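Local coordinates for probable protein phosphatase 2C 50 (Oryza sativa subsp. japonica, PDB 5ZCG) that probably removes phosphate from phosphoserine and phosphothreonine residues of proteins, as a magnesium-dependent serine/threonine phosphatase of the PP2C family, at residues G5-R10 / A295-L300; P30-A35 / D46-R51; L34-D39 / M94-M99; E74-V79 / T108-R113; C161-I166 / D180-R185. The protein carries 5 engineered substitutions. All blocks are in the same frame, centred on the assembly; numbering follows the deposited sequence.

Contact 1 (G5-R10 / A295-L300)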
# COMPACT_ATOMS: atom_id res chain seq x y z
N GLY A 5 -17.42 9.00 14.00
CA GLY A 5 -16.82 8.05 14.91
C GLY A 5 -15.80 7.21 14.18
O GLY A 5 -15.91 6.97 12.98
N CYS A 6 -14.80 6.75 14.93
CA CYS A 6 -13.70 5.98 14.36
C CYS A 6 -13.34 4.83 15.30
O CYS A 6 -13.03 5.06 16.47
CB CYS A 6 -12.48 6.87 14.11
SG CYS A 6 -11.11 6.00 13.31
N ALA A 7 -13.38 3.61 14.78
CA ALA A 7 -12.97 2.42 15.50
C ALA A 7 -11.89 1.69 14.71
O ALA A 7 -12.07 1.44 13.51
CB ALA A 7 -14.16 1.49 15.76
N SER A 8 -10.79 1.35 15.37
CA SER A 8 -9.69 0.66 14.70
C SER A 8 -9.05 -0.35 15.64
O SER A 8 -8.93 -0.11 16.85
CB SER A 8 -8.64 1.66 14.22
OG SER A 8 -7.72 1.94 15.26
N THR A 9 -8.64 -1.49 15.08
CA THR A 9 -7.91 -2.50 15.84
C THR A 9 -6.97 -3.26 14.91
O THR A 9 -7.28 -3.51 13.74
CB THR A 9 -8.85 -3.50 16.54
OG1 THR A 9 -8.08 -4.49 17.22
CG2 THR A 9 -9.78 -4.18 15.53
N ARG A 10 -5.82 -3.65 15.46
CA ARG A 10 -4.94 -4.57 14.76
C ARG A 10 -5.61 -5.93 14.55
O ARG A 10 -5.20 -6.68 13.66
CB ARG A 10 -3.63 -4.72 15.53
CG ARG A 10 -3.71 -5.63 16.73
CD ARG A 10 -2.45 -5.54 17.58
NE ARG A 10 -2.59 -6.25 18.85
CZ ARG A 10 -2.58 -7.57 18.97
NH1 ARG A 10 -2.43 -8.34 17.90
NH2 ARG A 10 -2.72 -8.14 20.16
N ALA A 295 -20.45 4.38 18.16
CA ALA A 295 -21.03 3.07 18.39
C ALA A 295 -21.24 2.33 17.07
O ALA A 295 -21.04 1.11 17.00
CB ALA A 295 -22.36 3.20 19.15
N ALA A 296 -21.62 3.06 16.02
CA ALA A 296 -21.75 2.43 14.71
C ALA A 296 -20.41 1.89 14.21
O ALA A 296 -20.32 0.75 13.72
CB ALA A 296 -22.33 3.42 13.70
N ALA A 297 -19.35 2.68 14.35
CA ALA A 297 -18.03 2.24 13.90
C ALA A 297 -17.52 1.07 14.74
O ALA A 297 -16.94 0.13 14.20
CB ALA A 297 -17.05 3.41 13.95
N ASP A 298 -17.75 1.12 16.05
CA ASP A 298 -17.37 0.01 16.93
C ASP A 298 -18.11 -1.26 16.55
O ASP A 298 -17.52 -2.35 16.54
CB ASP A 298 -17.64 0.37 18.39
CG ASP A 298 -16.51 1.17 19.01
OD1 ASP A 298 -15.33 0.85 18.75
OD2 ASP A 298 -16.81 2.13 19.76
N TYR A 299 -19.40 -1.15 16.26
CA TYR A 299 -20.18 -2.31 15.85
C TYR A 299 -19.66 -2.90 14.54
O TYR A 299 -19.56 -4.12 14.40
CB TYR A 299 -21.66 -1.94 15.73
CG TYR A 299 -22.61 -3.12 15.83
CD1 TYR A 299 -22.80 -3.96 14.75
CD2 TYR A 299 -23.32 -3.37 17.00
CE1 TYR A 299 -23.67 -5.03 14.82
CE2 TYR A 299 -24.19 -4.44 17.08
CZ TYR A 299 -24.36 -5.27 15.99
OH TYR A 299 -25.22 -6.33 16.06
N LEU A 300 -19.32 -2.04 13.57
CA LEU A 300 -18.80 -2.56 12.30
C LEU A 300 -17.45 -3.25 12.51
O LEU A 300 -17.20 -4.33 11.95
CB LEU A 300 -18.67 -1.43 11.27
CG LEU A 300 -19.99 -1.06 10.58
CD1 LEU A 300 -19.84 0.18 9.71
CD2 LEU A 300 -20.57 -2.22 9.78

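Contact 2 (P30-A35 / D46-R51)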
# COMPACT_ATOMS: atom_id res chain seq x y z
N PRO A 30 -12.70 25.97 -2.44
CA PRO A 30 -13.03 27.02 -3.41
C PRO A 30 -14.38 26.74 -4.05
O PRO A 30 -14.59 25.69 -4.66
CB PRO A 30 -11.88 26.94 -4.43
CG PRO A 30 -10.78 26.19 -3.72
CD PRO A 30 -11.48 25.24 -2.80
N VAL A 31 -15.29 27.70 -3.91
CA VAL A 31 -16.65 27.51 -4.41
C VAL A 31 -16.67 27.42 -5.93
O VAL A 31 -17.58 26.83 -6.51
CB VAL A 31 -17.55 28.63 -3.86
CG1 VAL A 31 -18.96 28.54 -4.42
CG2 VAL A 31 -17.58 28.56 -2.33
N ARG A 32 -15.65 27.98 -6.60
CA ARG A 32 -15.50 27.83 -8.04
C ARG A 32 -15.29 26.38 -8.46
O ARG A 32 -15.27 26.10 -9.66
CB ARG A 32 -14.33 28.69 -8.55
CG ARG A 32 -14.59 30.20 -8.43
CD ARG A 32 -14.80 30.84 -9.80
NE ARG A 32 -13.53 31.03 -10.50
CZ ARG A 32 -13.31 30.67 -11.76
NH1 ARG A 32 -14.27 30.11 -12.47
NH2 ARG A 32 -12.12 30.89 -12.31
N LEU A 33 -15.08 25.46 -7.52
CA LEU A 33 -15.09 24.04 -7.84
C LEU A 33 -16.49 23.42 -7.76
O LEU A 33 -16.65 22.26 -8.14
CB LEU A 33 -14.16 23.27 -6.89
CG LEU A 33 -12.67 23.58 -7.04
CD1 LEU A 33 -11.85 22.88 -5.96
CD2 LEU A 33 -12.17 23.20 -8.43
N LEU A 34 -17.49 24.17 -7.29
CA LEU A 34 -18.84 23.66 -7.12
C LEU A 34 -19.88 24.34 -8.00
O LEU A 34 -20.87 23.71 -8.35
CB LEU A 34 -19.28 23.78 -5.65
CG LEU A 34 -18.37 23.12 -4.62
CD1 LEU A 34 -18.88 23.36 -3.21
CD2 LEU A 34 -18.23 21.62 -4.89
N ALA A 35 -19.67 25.61 -8.37
CA ALA A 35 -20.62 26.31 -9.22
C ALA A 35 -19.88 27.37 -10.03
O ALA A 35 -18.79 27.82 -9.66
CB ALA A 35 -21.75 26.94 -8.39
N ASP A 46 -19.41 36.85 -5.14
CA ASP A 46 -18.09 36.68 -5.75
C ASP A 46 -17.64 35.25 -5.46
O ASP A 46 -17.30 34.92 -4.32
CB ASP A 46 -17.12 37.72 -5.20
CG ASP A 46 -15.71 37.60 -5.75
OD1 ASP A 46 -15.44 36.70 -6.57
OD2 ASP A 46 -14.87 38.43 -5.36
N ALA A 47 -17.64 34.41 -6.50
CA ALA A 47 -17.34 33.00 -6.31
C ALA A 47 -15.92 32.78 -5.81
O ALA A 47 -15.66 31.83 -5.06
CB ALA A 47 -17.56 32.24 -7.62
N ASP A 48 -14.98 33.66 -6.19
CA ASP A 48 -13.60 33.50 -5.74
C ASP A 48 -13.42 33.90 -4.27
O ASP A 48 -12.45 33.46 -3.65
CB ASP A 48 -12.66 34.32 -6.62
CG ASP A 48 -12.67 33.86 -8.07
OD1 ASP A 48 -12.24 32.72 -8.34
OD2 ASP A 48 -13.10 34.66 -8.93
N ALA A 49 -14.35 34.67 -3.71
CA ALA A 49 -14.24 35.14 -2.33
C ALA A 49 -15.02 34.31 -1.32
O ALA A 49 -14.66 34.30 -0.14
CB ALA A 49 -14.68 36.60 -2.23
N LEU A 50 -16.06 33.60 -1.75
CA LEU A 50 -16.92 32.89 -0.81
C LEU A 50 -16.12 31.84 -0.06
O LEU A 50 -15.22 31.20 -0.61
CB LEU A 50 -18.08 32.23 -1.55
CG LEU A 50 -19.24 33.12 -1.99
CD1 LEU A 50 -20.11 32.37 -3.00
CD2 LEU A 50 -20.06 33.54 -0.79
N ARG A 51 -16.47 31.64 1.21
CA ARG A 51 -15.78 30.67 2.06
C ARG A 51 -16.74 29.57 2.48
O ARG A 51 -17.83 29.85 3.00
CB ARG A 51 -15.19 31.36 3.30
CG ARG A 51 -14.30 32.55 2.98
CD ARG A 51 -12.86 32.26 3.33
NE ARG A 51 -12.71 31.93 4.74
CZ ARG A 51 -12.62 32.82 5.72
NH1 ARG A 51 -12.66 34.12 5.44
NH2 ARG A 51 -12.50 32.42 6.98
O HOH W 1 -14.55 30.31 -3.32
O HOH W 2 -13.16 29.60 -5.65

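Contact 3 (L34-D39 / M94-M99)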
# COMPACT_ATOMS: atom_id res chain seq x y z
N LEU A 34 -17.49 24.17 -7.29
CA LEU A 34 -18.84 23.66 -7.12
C LEU A 34 -19.88 24.34 -8.00
O LEU A 34 -20.87 23.71 -8.35
CB LEU A 34 -19.28 23.78 -5.65
CG LEU A 34 -18.37 23.12 -4.62
CD1 LEU A 34 -18.88 23.36 -3.21
CD2 LEU A 34 -18.23 21.62 -4.89
N ALA A 35 -19.67 25.61 -8.37
CA ALA A 35 -20.62 26.31 -9.22
C ALA A 35 -19.88 27.37 -10.03
O ALA A 35 -18.79 27.82 -9.66
CB ALA A 35 -21.75 26.94 -8.39
N SER A 36 -20.47 27.74 -11.16
CA SER A 36 -19.76 28.64 -12.06
C SER A 36 -19.74 30.06 -11.50
O SER A 36 -20.59 30.46 -10.70
CB SER A 36 -20.41 28.64 -13.45
OG SER A 36 -21.51 29.53 -13.49
N ARG A 37 -18.74 30.83 -11.94
CA ARG A 37 -18.65 32.23 -11.54
C ARG A 37 -19.83 33.03 -12.08
O ARG A 37 -20.34 33.93 -11.40
CB ARG A 37 -17.32 32.83 -12.02
CG ARG A 37 -17.23 34.34 -11.85
CD ARG A 37 -15.98 34.91 -12.52
NE ARG A 37 -14.77 34.65 -11.75
CZ ARG A 37 -13.62 34.25 -12.29
NH1 ARG A 37 -13.53 34.06 -13.59
NH2 ARG A 37 -12.56 34.03 -11.51
N ARG A 38 -20.28 32.71 -13.29
CA ARG A 38 -21.39 33.43 -13.91
C ARG A 38 -22.67 33.29 -13.08
O ARG A 38 -23.37 34.28 -12.82
CB ARG A 38 -21.59 32.91 -15.33
CG ARG A 38 -23.02 32.89 -15.84
CD ARG A 38 -23.16 31.97 -17.05
NE ARG A 38 -23.40 30.58 -16.67
CZ ARG A 38 -22.65 29.55 -17.05
NH1 ARG A 38 -21.60 29.74 -17.84
NH2 ARG A 38 -22.95 28.33 -16.65
N ASP A 39 -22.98 32.06 -12.64
CA ASP A 39 -24.22 31.82 -11.92
C ASP A 39 -24.22 32.52 -10.56
O ASP A 39 -25.25 33.06 -10.15
CB ASP A 39 -24.44 30.31 -11.75
CG ASP A 39 -24.65 29.61 -13.08
OD1 ASP A 39 -25.31 30.21 -13.96
OD2 ASP A 39 -24.17 28.47 -13.25
N MET A 94 -8.74 32.93 -13.57
CA MET A 94 -9.24 32.17 -14.70
C MET A 94 -10.71 32.44 -14.93
O MET A 94 -11.42 32.94 -14.06
CB MET A 94 -9.03 30.66 -14.49
CG MET A 94 -7.58 30.24 -14.32
SD MET A 94 -7.42 28.52 -13.82
CE MET A 94 -5.86 28.56 -12.94
N GLY A 95 -11.17 32.11 -16.13
CA GLY A 95 -12.58 32.20 -16.48
C GLY A 95 -13.33 30.96 -16.05
O GLY A 95 -13.01 30.33 -15.04
N GLU A 96 -14.34 30.59 -16.84
CA GLU A 96 -15.07 29.37 -16.55
C GLU A 96 -14.15 28.16 -16.67
O GLU A 96 -13.15 28.18 -17.40
CB GLU A 96 -16.28 29.22 -17.48
CG GLU A 96 -17.40 30.24 -17.22
CD GLU A 96 -17.74 30.42 -15.74
OE1 GLU A 96 -17.73 29.42 -14.99
OE2 GLU A 96 -18.03 31.57 -15.34
N VAL A 97 -14.48 27.11 -15.93
CA VAL A 97 -13.58 26.00 -15.69
C VAL A 97 -14.36 24.70 -15.72
O VAL A 97 -15.55 24.66 -15.38
CB VAL A 97 -12.85 26.21 -14.34
CG1 VAL A 97 -12.42 24.90 -13.70
CG2 VAL A 97 -11.65 27.15 -14.52
N ASP A 98 -13.70 23.62 -16.16
CA ASP A 98 -14.27 22.29 -15.99
C ASP A 98 -13.96 21.85 -14.57
O ASP A 98 -12.79 21.69 -14.20
CB ASP A 98 -13.67 21.33 -17.02
CG ASP A 98 -14.27 19.93 -16.96
OD1 ASP A 98 -14.56 19.42 -15.86
OD2 ASP A 98 -14.43 19.32 -18.04
N MET A 99 -15.01 21.67 -13.77
CA MET A 99 -14.81 21.50 -12.33
C MET A 99 -14.29 20.11 -11.99
O MET A 99 -13.41 19.97 -11.14
CB MET A 99 -16.12 21.76 -11.60
CG MET A 99 -16.68 23.12 -11.87
SD MET A 99 -18.16 23.42 -10.92
CE MET A 99 -17.88 25.13 -10.55

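Contact 4 (E74-V79 / T108-R113)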
# COMPACT_ATOMS: atom_id res chain seq x y z
N GLU A 74 -0.63 11.96 8.65
CA GLU A 74 -0.11 13.25 9.09
C GLU A 74 0.01 14.29 7.98
O GLU A 74 -0.03 15.49 8.26
CB GLU A 74 1.26 13.08 9.76
CG GLU A 74 1.26 12.10 10.93
CD GLU A 74 0.73 12.72 12.22
OE1 GLU A 74 0.65 12.01 13.24
OE2 GLU A 74 0.39 13.93 12.21
N ARG A 75 0.13 13.86 6.72
CA ARG A 75 0.51 14.79 5.65
C ARG A 75 -0.57 15.05 4.60
O ARG A 75 -0.54 16.12 3.98
CB ARG A 75 1.76 14.28 4.93
CG ARG A 75 3.06 14.68 5.61
CD ARG A 75 3.20 16.19 5.69
NE ARG A 75 3.62 16.78 4.42
CZ ARG A 75 3.90 18.06 4.26
NH1 ARG A 75 3.82 18.89 5.29
NH2 ARG A 75 4.28 18.52 3.08
N ILE A 76 -1.46 14.10 4.32
CA ILE A 76 -2.36 14.29 3.19
C ILE A 76 -3.24 15.51 3.42
O ILE A 76 -3.44 16.32 2.50
CB ILE A 76 -3.21 13.03 2.92
CG1 ILE A 76 -2.37 12.00 2.18
CG2 ILE A 76 -4.44 13.40 2.10
CD1 ILE A 76 -3.17 10.81 1.69
N HIS A 77 -3.79 15.67 4.63
CA HIS A 77 -4.70 16.79 4.85
C HIS A 77 -3.97 18.12 4.77
O HIS A 77 -4.55 19.11 4.30
CB HIS A 77 -5.44 16.65 6.18
CG HIS A 77 -4.59 16.89 7.39
ND1 HIS A 77 -3.91 15.88 8.04
CD2 HIS A 77 -4.34 18.02 8.09
CE1 HIS A 77 -3.27 16.39 9.08
NE2 HIS A 77 -3.51 17.68 9.13
N VAL A 78 -2.70 18.17 5.17
CA VAL A 78 -1.92 19.41 5.10
C VAL A 78 -1.63 19.77 3.65
O VAL A 78 -1.84 20.91 3.21
CB VAL A 78 -0.62 19.26 5.90
CG1 VAL A 78 0.22 20.55 5.81
CG2 VAL A 78 -0.90 18.87 7.35
N VAL A 79 -1.17 18.78 2.87
CA VAL A 79 -0.88 19.02 1.46
C VAL A 79 -2.15 19.40 0.71
O VAL A 79 -2.14 20.32 -0.12
CB VAL A 79 -0.18 17.80 0.83
CG1 VAL A 79 -0.04 17.97 -0.67
CG2 VAL A 79 1.18 17.59 1.47
N THR A 108 -5.00 14.51 -7.61
CA THR A 108 -3.89 13.79 -8.22
C THR A 108 -2.56 14.39 -7.80
O THR A 108 -1.63 13.67 -7.42
CB THR A 108 -4.03 13.80 -9.74
OG1 THR A 108 -5.15 12.98 -10.12
CG2 THR A 108 -2.77 13.27 -10.41
N LYS A 109 -2.46 15.73 -7.84
CA LYS A 109 -1.23 16.40 -7.46
C LYS A 109 -0.94 16.25 -5.97
O LYS A 109 0.22 16.08 -5.58
CB LYS A 109 -1.30 17.89 -7.84
CG LYS A 109 -0.74 18.22 -9.22
CD LYS A 109 -1.43 17.42 -10.32
CE LYS A 109 -0.54 17.25 -11.54
NZ LYS A 109 -0.99 16.09 -12.38
N CYS A 110 -1.98 16.30 -5.13
CA CYS A 110 -1.75 16.10 -3.70
C CYS A 110 -1.23 14.70 -3.41
O CYS A 110 -0.23 14.53 -2.69
CB CYS A 110 -3.05 16.36 -2.93
SG CYS A 110 -3.10 15.64 -1.27
N PHE A 111 -1.88 13.68 -3.98
CA PHE A 111 -1.44 12.30 -3.75
C PHE A 111 -0.04 12.07 -4.31
O PHE A 111 0.79 11.40 -3.68
CB PHE A 111 -2.43 11.32 -4.37
CG PHE A 111 -3.62 11.00 -3.49
CD1 PHE A 111 -4.23 11.98 -2.73
CD2 PHE A 111 -4.12 9.70 -3.42
CE1 PHE A 111 -5.32 11.69 -1.92
CE2 PHE A 111 -5.21 9.40 -2.61
CZ PHE A 111 -5.81 10.39 -1.86
N GLN A 112 0.25 12.64 -5.49
CA GLN A 112 1.57 12.50 -6.08
C GLN A 112 2.63 13.20 -5.24
O GLN A 112 3.76 12.71 -5.13
CB GLN A 112 1.57 13.07 -7.50
CG GLN A 112 2.88 12.93 -8.25
CD GLN A 112 3.25 11.47 -8.50
OE1 GLN A 112 2.59 10.77 -9.27
NE2 GLN A 112 4.31 11.01 -7.84
N ARG A 113 2.29 14.34 -4.64
CA ARG A 113 3.25 15.05 -3.81
C ARG A 113 3.56 14.27 -2.54
O ARG A 113 4.72 14.17 -2.13
CB ARG A 113 2.71 16.44 -3.46
CG ARG A 113 3.45 17.14 -2.33
CD ARG A 113 4.75 17.77 -2.81
NE ARG A 113 4.60 18.41 -4.12
CZ ARG A 113 4.04 19.60 -4.32
NH1 ARG A 113 3.58 20.30 -3.30
NH2 ARG A 113 3.95 20.09 -5.55

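Contact 5 (C161-I166 / D180-R185)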
# COMPACT_ATOMS: atom_id res chain seq x y z
N CYS A 161 -7.26 5.67 -3.68
CA CYS A 161 -6.06 5.08 -4.27
C CYS A 161 -5.79 3.79 -3.48
O CYS A 161 -5.30 3.85 -2.35
CB CYS A 161 -4.89 6.05 -4.21
SG CYS A 161 -3.32 5.37 -4.75
N GLY A 162 -6.11 2.65 -4.08
CA GLY A 162 -5.89 1.36 -3.44
C GLY A 162 -7.15 0.54 -3.28
O GLY A 162 -8.13 0.77 -3.98
N ASP A 163 -7.14 -0.43 -2.35
CA ASP A 163 -8.29 -1.31 -2.16
C ASP A 163 -9.03 -1.06 -0.86
O ASP A 163 -9.83 -1.89 -0.44
CB ASP A 163 -7.88 -2.78 -2.27
CG ASP A 163 -6.84 -3.18 -1.25
OD1 ASP A 163 -6.61 -2.44 -0.27
OD2 ASP A 163 -6.22 -4.25 -1.44
N SER A 164 -8.77 0.06 -0.18
CA SER A 164 -9.73 0.52 0.80
C SER A 164 -10.94 1.09 0.05
O SER A 164 -10.91 1.31 -1.17
CB SER A 164 -9.10 1.56 1.72
OG SER A 164 -8.02 1.01 2.46
N ARG A 165 -12.02 1.33 0.79
CA ARG A 165 -13.26 1.69 0.13
C ARG A 165 -14.08 2.63 1.00
O ARG A 165 -14.04 2.56 2.24
CB ARG A 165 -14.07 0.44 -0.22
CG ARG A 165 -15.28 0.67 -1.10
CD ARG A 165 -16.12 -0.60 -1.17
NE ARG A 165 -15.33 -1.73 -1.64
CZ ARG A 165 -15.64 -3.01 -1.43
NH1 ARG A 165 -16.74 -3.32 -0.75
NH2 ARG A 165 -14.86 -3.97 -1.91
N ILE A 166 -14.81 3.53 0.35
CA ILE A 166 -15.80 4.38 1.00
C ILE A 166 -17.15 4.12 0.36
O ILE A 166 -17.27 4.01 -0.86
CB ILE A 166 -15.43 5.87 0.93
CG1 ILE A 166 -16.59 6.72 1.48
CG2 ILE A 166 -15.11 6.26 -0.49
CD1 ILE A 166 -16.25 8.17 1.65
N ASP A 180 -12.47 -0.33 -6.08
CA ASP A 180 -11.21 -0.90 -5.63
C ASP A 180 -10.23 -1.01 -6.79
O ASP A 180 -10.59 -1.44 -7.89
CB ASP A 180 -11.43 -2.28 -5.02
CG ASP A 180 -12.30 -2.24 -3.78
OD1 ASP A 180 -12.82 -1.15 -3.44
OD2 ASP A 180 -12.47 -3.30 -3.14
N HIS A 181 -8.98 -0.62 -6.54
CA HIS A 181 -7.92 -0.77 -7.53
C HIS A 181 -7.32 -2.16 -7.39
O HIS A 181 -6.27 -2.37 -6.77
CB HIS A 181 -6.88 0.33 -7.38
CG HIS A 181 -7.39 1.69 -7.74
ND1 HIS A 181 -7.29 2.77 -6.89
CD2 HIS A 181 -8.04 2.14 -8.84
CE1 HIS A 181 -7.84 3.83 -7.46
NE2 HIS A 181 -8.30 3.47 -8.64
N LYS A 182 -8.01 -3.13 -7.96
CA LYS A 182 -7.56 -4.52 -8.02
C LYS A 182 -6.83 -4.77 -9.33
O LYS A 182 -7.25 -4.27 -10.38
CB LYS A 182 -8.74 -5.48 -7.89
CG LYS A 182 -9.27 -5.62 -6.47
CD LYS A 182 -8.13 -5.65 -5.46
CE LYS A 182 -8.49 -6.49 -4.25
NZ LYS A 182 -7.34 -6.64 -3.31
N PRO A 183 -5.74 -5.54 -9.30
CA PRO A 183 -4.94 -5.72 -10.52
C PRO A 183 -5.70 -6.39 -11.66
O PRO A 183 -5.37 -6.16 -12.83
CB PRO A 183 -3.77 -6.59 -10.05
CG PRO A 183 -3.69 -6.36 -8.57
CD PRO A 183 -5.11 -6.16 -8.12
N ASP A 184 -6.71 -7.21 -11.36
CA ASP A 184 -7.47 -7.87 -12.42
C ASP A 184 -8.59 -7.00 -12.98
O ASP A 184 -9.28 -7.44 -13.91
CB ASP A 184 -8.05 -9.19 -11.91
CG ASP A 184 -9.00 -9.01 -10.75
OD1 ASP A 184 -8.65 -8.28 -9.80
OD2 ASP A 184 -10.10 -9.61 -10.78
N ARG A 185 -8.81 -5.80 -12.43
CA ARG A 185 -9.71 -4.86 -13.07
C ARG A 185 -9.23 -4.62 -14.50
O ARG A 185 -8.04 -4.45 -14.74
CB ARG A 185 -9.75 -3.54 -12.29
CG ARG A 185 -11.14 -2.91 -12.20
CD ARG A 185 -11.13 -1.69 -11.28
NE ARG A 185 -10.61 -0.50 -11.94
CZ ARG A 185 -10.53 0.70 -11.36
NH1 ARG A 185 -10.93 0.87 -10.11
NH2 ARG A 185 -10.04 1.73 -12.04
O HOH W 3 -10.99 -4.15 -0.94
O HOH W 4 -12.34 1.35 -3.30

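Contact 1 (G5-R10 / A295-L300)
A first torsion of -84° turns the carboxylate of D298 to the side opposite its own carbonyl carbon and swings OD1 over the methyl of A7, with OD1 3.3 Å from A7 CB. That methyl is pressed into the helix from the strand. It also meets the backbone, with A7 CB 3.5 Å from A297 O, and touches the neighbouring methyl, A7 CB to A297 CB at 3.9 Å. On the helix side, A297 CB sits against the strand backbone, 3.9 Å from G5 O and 4.1 Å from C6 N. With little more than two methyls, a glycine and the edge of the D298 carboxylate between them, the two segments come very near: the axes of strand 5-9 and helix 295-300 approach to 6.5 Å at 25°. The strand is an outermost one and bonds laterally to strand 313-319, on which A297 and L300 also rest, and helix 291-306 thus covers the border of the five-stranded sheet. No hydrogen bond joins the two segments directly. Q294, one turn earlier in the helix, bonds to both, through OE1 to C6 N and NE2 to D298 OD2. The contact is therefore close van der Waals fit of two methyls against each other and against backbone and carboxylate oxygens, with one amide side chain tying strand to helix.

Contact 2 (P30-A35 / D46-R51)
R32 reaches across to A47 and D48 and is the side chain to follow. Its CB points at the 46-51 loop, and a first torsion of -67° sends CG into it: R32 CG rests 3.7 Å from A47 CB and passes 3.4 Å from D48 OD1. CD continues along the same two neighbours, 3.8 Å from A47 CB. At NE the chain, bent at its second and third torsions, makes its salt bridge, NE to D48 OD1 at 3.0 Å with an N-H...O angle of 146°. OD1 lies in the guanidinium plane, but the carboxylate stands almost square to that plane (85°), and R32 takes one oxygen only, leaving D48 OD2 for R37. The tip goes on to the end of helix 67-91 and the loop beyond it, NH2 to L91 O and NH1 to G95 O. Beside this, V31 CG2 packs on L50 CB at 3.8 Å. A bridging water accepts from V31 N and donates to A47 O (2.6 Å) and L50 O, linking the two backbones. In the second loop D46 OD1 takes D48 N in an Asx turn at the start of a turn with helical backbone angles. A 3-10 turn thus faces an Asx-led turn, both within the connection between the neighbouring antiparallel strands 18-28 and 53-63.

Contact 3 (L34-D39 / M94-M99)
The backbones of 34-39 and 94-99 run past each other at a distance, S36 CA lying 6.5 Å from E96 CA and L34 CA 6.9 Å from M99 CA, and side chains bridge the interval. E96, bent at its second torsion, lays its carboxylate against the first turn of helix 37-41. OE2 accepts from R38 N at 3.3 Å, met on the syn side with an N-H...O angle of 140°, and OE1 sits 3.2 Å from S36 CB. The same turn is N-capped from within, D39 N donating to S36 OG over 3.0 Å. R37 goes the other way: with CG anti to the backbone N (chi1 170°) and a bend at chi3, its guanidinium arrives edge-on at the M94 carbonyl. NH1 and NH2 both donate to M94 O; the NH1 bond is modelled so short that its exact length is doubtful, and the NH2 bond, 3.0 Å from R37 NH2 to M94 O, is weak. NH2 also forms a salt bridge with D48 OD2. At the far end M99 SD lies 3.5 Å from L34 C; the methyl beyond is placed too tightly to interpret. The polar share of this surface contact is thus split: a carboxylate at a helix start, where the R38 N-H and the helix start would probably stabilise its negative charge, and an arginine shared between a loop carbonyl and the carboxylate of D48.

Contact 4 (E74-V79 / T108-R113)
V79 and C110 meet at the centre of the helix pair. V79 CG1, anti to the backbone N at chi1 173°, comes 3.9 Å from C110 SG and 4.0 Å from R113 CG, so one methyl touches both the cysteine and the aliphatic root of the arginine. The sulfur, itself anti to its backbone N, reaches back to the previous turn of the other helix, with C110 SG 3.8 Å from I76 O and 4.3 Å from I76 CG2. Further toward the sheet, I76 CD1 approaches the F111 ring obliquely, 4.3 Å from F111 CE1. Setting these positions are two helix segments whose axes pass 9.5 Å apart at 142°, roughly antiparallel. R75 NH2 also forms a salt bridge with E117, a second link between the helices. On the inner side, I76 and F111 turn together onto A146 of strand 143-151; I76 adds F60 of strand 53-63, and F111 adds A159 of strand 155-161. Helices 67-91 and 99-118 thus form a paired layer over the six-stranded sheet, one outer layer of the PP2C sandwich.

Contact 5 (C161-I166 / D180-R185)
Salt bridges first: R165 holds D180 side-on, NE to D180 OD1 at 3.1 Å and NH2 to D180 OD2 at 2.8 Å. Both bonds are nearly straight and reach the syn sides of the carboxylate, whose plane is tilted 26° from the guanidinium. R165 gets there with CG anti to its backbone N and a bend at chi3. D163 OD2 takes K182 NZ at 3.2 Å on its anti side; the same amine also donates to A212 O. Hydrogen bonds from backbone N-H groups come next. G162 N donates straight into the H181 ring plane, 3.1 Å from ND1, and H181 N returns a bond to G162 O at 3.0 Å, so this glycine, whose backbone angles themselves call for one, is held at both N and O by one residue. The ring's other nitrogen, NE2, bonds to E231. Two waters complete the polar set: one donates to D163 O and D180 OD2, the other to S164 O and D180 OD1, so each carboxylate oxygen of D180 has both an arginine and a water. The D163 side chain lies about 6 Å from a bound magnesium. Segment 161-166 carries the chain from strand 155-161 of one sheet to strand 165-170 of the other, and the loop entering helix 186-194 is fastened to that crossing.

In the fold
Starting at the N terminus, the chain leaves strand 3-9, and contact 1 closes the long loop only near the end, at helix 291-306; the other four contacts are nested inside it. Contact 2 closes a short loop between strands 18-28 and 53-63. Contact 3, sharing L34 and A35 with it, closes a longer loop at the link between helices 67-91 and 99-118, and the two contacts touch. Contact 4, between those helices, crosses contact 3 along the chain. Contact 5 follows in series, at the passage between the sheets, and meets contact 4 where F111 CE2 lies 3.7 Å from C161 CB. Contacts 1 and 4 lie on opposite sides of the chain's centre.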